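Local structure of ferrichrome ABC transporter substrate-binding protein (Staphylococcus pseudintermedius, 5FLY) at residues Gly178-Leu188 / Leu265-Leu276. The protein probably binds ferrichrome-type iron siderophores as the solute-binding component of an ABC importer, delivering them for uptake into the cell. Numbering follows the deposited sequence.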
# COMPACT_ATOMS: atom_id res chain seq x y z
N GLY A 178 -3.94 2.49 -4.55
CA GLY A 178 -5.39 2.41 -4.59
C GLY A 178 -5.96 1.04 -4.93
O GLY A 178 -7.17 0.85 -4.92
N SER A 179 -5.09 0.06 -5.21
CA SER A 179 -5.55 -1.26 -5.63
C SER A 179 -6.42 -1.93 -4.57
O SER A 179 -7.44 -2.54 -4.90
CB SER A 179 -4.35 -2.15 -5.99
OG SER A 179 -3.51 -2.36 -4.87
N GLU A 180 -6.04 -1.81 -3.30
CA GLU A 180 -6.82 -2.43 -2.24
C GLU A 180 -8.22 -1.82 -2.19
O GLU A 180 -9.21 -2.54 -2.09
CB GLU A 180 -6.11 -2.28 -0.91
CG GLU A 180 -4.78 -3.01 -0.87
CD GLU A 180 -3.61 -2.22 -1.45
OE1 GLU A 180 -3.77 -1.03 -1.83
OE2 GLU A 180 -2.51 -2.82 -1.49
N VAL A 181 -8.29 -0.50 -2.25
CA VAL A 181 -9.59 0.17 -2.20
C VAL A 181 -10.45 -0.19 -3.43
O VAL A 181 -11.63 -0.51 -3.29
CB VAL A 181 -9.42 1.68 -2.09
CG1 VAL A 181 -10.76 2.40 -2.29
CG2 VAL A 181 -8.79 2.03 -0.74
N LEU A 182 -9.85 -0.13 -4.62
CA LEU A 182 -10.59 -0.30 -5.86
C LEU A 182 -11.06 -1.74 -6.07
O LEU A 182 -12.24 -1.95 -6.37
CB LEU A 182 -9.73 0.15 -7.04
CG LEU A 182 -9.46 1.66 -7.07
CD1 LEU A 182 -8.32 1.99 -8.02
CD2 LEU A 182 -10.75 2.43 -7.43
N TYR A 183 -10.17 -2.72 -5.89
CA TYR A 183 -10.48 -4.11 -6.23
C TYR A 183 -11.05 -4.92 -5.08
O TYR A 183 -11.84 -5.85 -5.31
CB TYR A 183 -9.24 -4.81 -6.76
CG TYR A 183 -8.67 -4.17 -8.00
CD1 TYR A 183 -9.41 -4.12 -9.18
CD2 TYR A 183 -7.40 -3.61 -7.99
CE1 TYR A 183 -8.88 -3.54 -10.34
CE2 TYR A 183 -6.87 -3.02 -9.14
CZ TYR A 183 -7.62 -2.99 -10.30
OH TYR A 183 -7.08 -2.41 -11.43
N GLN A 184 -10.64 -4.62 -3.85
CA GLN A 184 -11.10 -5.39 -2.70
C GLN A 184 -12.23 -4.67 -1.97
O GLN A 184 -13.33 -5.22 -1.84
CB GLN A 184 -9.95 -5.69 -1.74
CG GLN A 184 -8.81 -6.46 -2.39
CD GLN A 184 -7.71 -6.82 -1.43
OE1 GLN A 184 -7.95 -7.45 -0.39
NE2 GLN A 184 -6.48 -6.40 -1.75
N ALA A 185 -11.97 -3.46 -1.48
CA ALA A 185 -12.98 -2.73 -0.69
C ALA A 185 -14.20 -2.34 -1.53
O ALA A 185 -15.34 -2.51 -1.07
CB ALA A 185 -12.36 -1.49 -0.05
N PHE A 186 -13.99 -1.80 -2.73
CA PHE A 186 -15.10 -1.38 -3.60
C PHE A 186 -15.56 -2.51 -4.53
O PHE A 186 -16.64 -2.42 -5.13
CB PHE A 186 -14.73 -0.18 -4.49
CG PHE A 186 -14.51 1.13 -3.75
CD1 PHE A 186 -14.87 1.31 -2.43
CD2 PHE A 186 -13.91 2.20 -4.43
CE1 PHE A 186 -14.64 2.54 -1.80
CE2 PHE A 186 -13.69 3.42 -3.80
CZ PHE A 186 -14.05 3.58 -2.48
N GLY A 187 -14.74 -3.56 -4.69
CA GLY A 187 -15.15 -4.73 -5.46
C GLY A 187 -15.29 -4.51 -6.95
O GLY A 187 -16.07 -5.20 -7.62
N LEU A 188 -14.54 -3.55 -7.48
CA LEU A 188 -14.53 -3.31 -8.92
C LEU A 188 -13.69 -4.37 -9.63
O LEU A 188 -12.78 -4.96 -9.05
CB LEU A 188 -13.98 -1.91 -9.21
CG LEU A 188 -14.83 -0.79 -8.62
CD1 LEU A 188 -14.10 0.52 -8.68
CD2 LEU A 188 -16.16 -0.68 -9.39
N LEU A 265 -5.39 4.60 3.53
CA LEU A 265 -6.66 4.01 3.12
C LEU A 265 -7.80 5.01 3.28
O LEU A 265 -8.62 5.15 2.39
CB LEU A 265 -6.93 2.72 3.91
CG LEU A 265 -6.10 1.48 3.58
CD1 LEU A 265 -6.33 0.38 4.64
CD2 LEU A 265 -6.38 0.95 2.18
N ASP A 266 -7.85 5.73 4.40
CA ASP A 266 -8.92 6.71 4.61
C ASP A 266 -8.88 7.80 3.54
O ASP A 266 -9.90 8.15 2.95
CB ASP A 266 -8.84 7.34 6.00
CG ASP A 266 -9.33 6.41 7.11
OD1 ASP A 266 -10.08 5.45 6.82
OD2 ASP A 266 -8.99 6.67 8.30
N VAL A 267 -7.69 8.32 3.27
CA VAL A 267 -7.53 9.39 2.30
C VAL A 267 -7.88 8.93 0.89
O VAL A 267 -8.61 9.63 0.16
CB VAL A 267 -6.08 9.93 2.34
CG1 VAL A 267 -5.83 10.94 1.23
CG2 VAL A 267 -5.82 10.57 3.70
N ILE A 268 -7.37 7.78 0.49
CA ILE A 268 -7.56 7.33 -0.89
C ILE A 268 -9.00 6.84 -1.11
O ILE A 268 -9.53 6.95 -2.21
CB ILE A 268 -6.56 6.23 -1.31
CG1 ILE A 268 -6.68 4.98 -0.44
CG2 ILE A 268 -5.14 6.76 -1.28
CD1 ILE A 268 -5.96 3.76 -1.03
N ARG A 269 -9.63 6.31 -0.06
CA ARG A 269 -11.02 5.89 -0.16
C ARG A 269 -11.85 7.11 -0.51
O ARG A 269 -12.66 7.09 -1.43
CB ARG A 269 -11.53 5.28 1.15
CG ARG A 269 -12.97 4.81 1.10
CD ARG A 269 -13.60 4.65 2.49
NE ARG A 269 -13.59 5.91 3.25
CZ ARG A 269 -14.46 6.90 3.07
NH1 ARG A 269 -15.43 6.80 2.18
NH2 ARG A 269 -14.34 8.01 3.79
N LYS A 270 -11.60 8.19 0.22
CA LYS A 270 -12.38 9.41 0.05
C LYS A 270 -12.16 10.01 -1.33
O LYS A 270 -13.12 10.39 -2.02
CB LYS A 270 -12.00 10.43 1.13
CG LYS A 270 -12.99 11.56 1.31
CD LYS A 270 -12.53 12.52 2.40
CE LYS A 270 -12.53 11.88 3.78
NZ LYS A 270 -12.10 12.85 4.83
N ASP A 271 -10.90 10.08 -1.73
CA ASP A 271 -10.54 10.71 -3.00
C ASP A 271 -11.07 9.89 -4.17
O ASP A 271 -11.61 10.44 -5.11
CB ASP A 271 -9.03 10.87 -3.11
CG ASP A 271 -8.61 11.64 -4.36
OD1 ASP A 271 -9.11 12.77 -4.55
OD2 ASP A 271 -7.81 11.11 -5.16
N LEU A 272 -10.90 8.57 -4.11
CA LEU A 272 -11.34 7.71 -5.20
C LEU A 272 -12.84 7.75 -5.34
O LEU A 272 -13.36 7.81 -6.44
CB LEU A 272 -10.88 6.27 -4.99
CG LEU A 272 -9.40 6.03 -5.25
CD1 LEU A 272 -9.05 4.62 -4.81
CD2 LEU A 272 -9.07 6.26 -6.72
N LYS A 273 -13.55 7.68 -4.22
CA LYS A 273 -15.00 7.74 -4.29
C LYS A 273 -15.45 9.04 -4.94
O LYS A 273 -16.31 9.03 -5.82
CB LYS A 273 -15.63 7.62 -2.90
CG LYS A 273 -17.16 7.57 -2.96
CD LYS A 273 -17.74 7.33 -1.58
CE LYS A 273 -19.24 7.10 -1.63
NZ LYS A 273 -19.79 6.90 -0.27
N LYS A 274 -14.84 10.15 -4.53
CA LYS A 274 -15.19 11.46 -5.07
C LYS A 274 -14.97 11.50 -6.58
O LYS A 274 -15.84 11.95 -7.34
CB LYS A 274 -14.37 12.57 -4.40
CG LYS A 274 -14.57 13.95 -5.04
CD LYS A 274 -14.05 15.07 -4.14
CE LYS A 274 -12.55 15.05 -4.00
NZ LYS A 274 -11.86 15.32 -5.29
N GLN A 275 -13.81 11.04 -7.02
CA GLN A 275 -13.48 11.15 -8.43
C GLN A 275 -14.30 10.16 -9.27
O GLN A 275 -14.71 10.49 -10.38
CB GLN A 275 -11.97 10.95 -8.65
CG GLN A 275 -11.13 12.07 -8.05
CD GLN A 275 -9.78 12.26 -8.74
OE1 GLN A 275 -9.72 12.53 -9.94
NE2 GLN A 275 -8.70 12.12 -7.99
N LEU A 276 -14.60 8.99 -8.72
CA LEU A 276 -15.41 8.01 -9.45
C LEU A 276 -16.85 8.51 -9.61
O LEU A 276 -17.45 8.35 -10.67
CB LEU A 276 -15.38 6.65 -8.75
CG LEU A 276 -14.05 5.90 -8.87
CD1 LEU A 276 -13.95 4.76 -7.88
CD2 LEU A 276 -13.89 5.37 -10.29
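V181 projects from helix 179-185 as a knob into a hole formed by L265, I268, R269 and L272 of helix 262-278. Its two methyls divide the hole: CG2 presses on I268 CD1 at 3.3 Å, tighter than usual van der Waals contact, while CG1, anti to the backbone N (chi1 170°), lies 3.8 Å from L272 CD1. That L272 methyl is shared, since L182 CG meets it at 3.7 Å with the two side chains nearly perpendicular. F186 enters edge first: R269 O lies in the ring plane 3.9 Å from F186 CZ, and V181 CG1 sits over one ring face toward its rim. Toward the C-terminal end of 265-276, L276 CD1 meets L182 CD2 at 4.0 Å. No hydrogen bond joins the segments; the axes of 179-185 and 265-276 cross at -67°, 9.7 Å apart at closest approach. G178, at the N-cap, has positive phi (84°), where a side chain would hit the preceding carbonyl O and crowd L272 CD1. Farther out, R269 and K273 form salt bridges with D144 on long helix 127-152. The contact packs 179-185 against the chain's last helix in the lobe whose mixed sheet includes strand 249-253, touched by L276, consistent with the two-lobed class III solute-binding fold.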